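Local coordinates for quinone reductase (Klebsiella pneumoniae subsp. pneumoniae, PDB 4GI5), which is an FAD-binding flavoprotein of the quinone reductase family that probably reduces quinones with NAD(P)H, at residues S90-A93 and F94-T98. Residues are numbered along the deposited sequence; the frame is centred on the assembly and turned at random.
Sequences SKQA and FAQGT
T98 lays its hydroxyl over A93, with OG1 3.5 Å from the methyl CB, just after helix 86-96 ends. A chi1 of 64° sets OG1 between the backbone N and the carbonyl carbon, on the side of A93. There OG1 is also hydrogen-bonded to the S75 carbonyl and accepts a hydrogen bond from a water at 2.6 Å; the same water bonds weakly to OE1 of Q92. One turn apart, Q92 and Q96 touch through their methylenes, CG to CG at 3.7 Å. The Q92 chain runs extended, that of Q96 bends beyond CG, and their amide planes stand 69° apart.

The last strong i to i+4 bond is Q96 N to Q92 O at 2.8 Å. Beyond it, A93 O accepts two amides: T98 N at 2.9 Å, in the carbonyl plane on a lone pair, and G97 N in a weak, bent bond. One turn earlier, S90 OG is hydrogen-bonded to W141 N; the S90 side chain lies about 6 Å from the bound FAD. The T98 N to A93 O bond, closed around G97 with its positive phi of 80°, is the 6→1 bond characteristic of a Schellman-type C-cap, here in the flavodoxin-like fold.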
loop_
_atom_site.group_PDB
_atom_site.type_symbol
_atom_site.label_atom_id
_atom_site.label_comp_id
_atom_site.label_asym_id
_atom_site.label_seq_id
_atom_site.Cartn_x
_atom_site.Cartn_y
_atom_site.Cartn_z
ATOM N N SER B 90 10.532 -0.903 18.774
ATOM C CA SER B 90 9.482 0.130 18.922
ATOM C C SER B 90 8.816 0.073 20.261
ATOM O O SER B 90 8.580 1.123 20.872
ATOM C CB SER B 90 8.432 0.003 17.768
ATOM O OG SER B 90 7.444 1.036 17.964
ATOM N N LYS B 91 8.453 -1.106 20.701
ATOM C CA LYS B 91 7.741 -1.283 21.980
ATOM C C LYS B 91 8.608 -0.587 23.099
ATOM O O LYS B 91 8.094 0.232 23.896
ATOM C CB LYS B 91 7.637 -2.712 22.323
ATOM C CG LYS B 91 7.023 -2.962 23.694
ATOM C CD LYS B 91 6.816 -4.439 24.004
ATOM C CE LYS B 91 6.325 -4.526 25.476
ATOM N NZ LYS B 91 6.204 -5.963 25.654
ATOM N N GLN B 92 9.882 -0.875 23.081
ATOM C CA GLN B 92 10.801 -0.230 24.075
ATOM C C GLN B 92 10.980 1.268 23.844
ATOM O O GLN B 92 10.878 2.037 24.813
ATOM C CB GLN B 92 12.150 -0.948 24.137
ATOM C CG GLN B 92 12.991 -0.277 25.236
ATOM C CD GLN B 92 14.381 -0.827 25.326
ATOM O OE1 GLN B 92 15.245 -0.684 24.405
ATOM N NE2 GLN B 92 14.607 -1.500 26.429
ATOM N N ALA B 93 11.186 1.716 22.601
ATOM C CA ALA B 93 11.370 3.133 22.322
ATOM C C ALA B 93 10.200 3.966 22.720
ATOM O O ALA B 93 10.347 5.084 23.299
ATOM C CB ALA B 93 11.677 3.377 20.888
ATOM N N PHE B 94 9.005 3.472 22.439
ATOM C CA PHE B 94 7.804 4.210 22.762
ATOM C C PHE B 94 7.629 4.237 24.324
ATOM O O PHE B 94 7.287 5.294 24.866
ATOM C CB PHE B 94 6.550 3.587 22.148
ATOM C CG PHE B 94 5.301 4.363 22.431
ATOM C CD1 PHE B 94 4.997 5.454 21.659
ATOM C CD2 PHE B 94 4.481 4.043 23.448
ATOM C CE1 PHE B 94 3.921 6.241 21.906
ATOM C CE2 PHE B 94 3.313 4.797 23.697
ATOM C CZ PHE B 94 3.093 5.928 22.965
ATOM N N ALA B 95 7.808 3.115 24.965
ATOM C CA ALA B 95 7.610 2.997 26.440
ATOM C C ALA B 95 8.673 3.820 27.179
ATOM O O ALA B 95 8.343 4.402 28.190
ATOM C CB ALA B 95 7.666 1.557 26.923
ATOM N N GLN B 96 9.893 3.863 26.710
ATOM C CA GLN B 96 11.052 4.520 27.397
ATOM C C GLN B 96 11.248 5.939 26.947
ATOM O O GLN B 96 12.058 6.660 27.544
ATOM C CB GLN B 96 12.367 3.759 27.165
ATOM C CG GLN B 96 12.418 2.394 27.782
ATOM C CD GLN B 96 12.002 2.473 29.224
ATOM O OE1 GLN B 96 12.611 3.225 29.987
ATOM N NE2 GLN B 96 10.901 1.791 29.590
ATOM N N GLY B 97 10.587 6.384 25.879
ATOM C CA GLY B 97 10.728 7.729 25.448
ATOM C C GLY B 97 11.951 8.043 24.653
ATOM O O GLY B 97 12.449 9.174 24.711
ATOM N N THR B 98 12.400 7.134 23.804
ATOM C CA THR B 98 13.578 7.323 22.999
ATOM C C THR B 98 13.387 7.431 21.512
ATOM O O THR B 98 14.342 7.362 20.732
ATOM C CB THR B 98 14.617 6.207 23.287
ATOM O OG1 THR B 98 14.158 4.881 22.922
ATOM C CG2 THR B 98 15.001 6.132 24.880
HETATM O O HOH W 1 14.529 2.550 24.079
#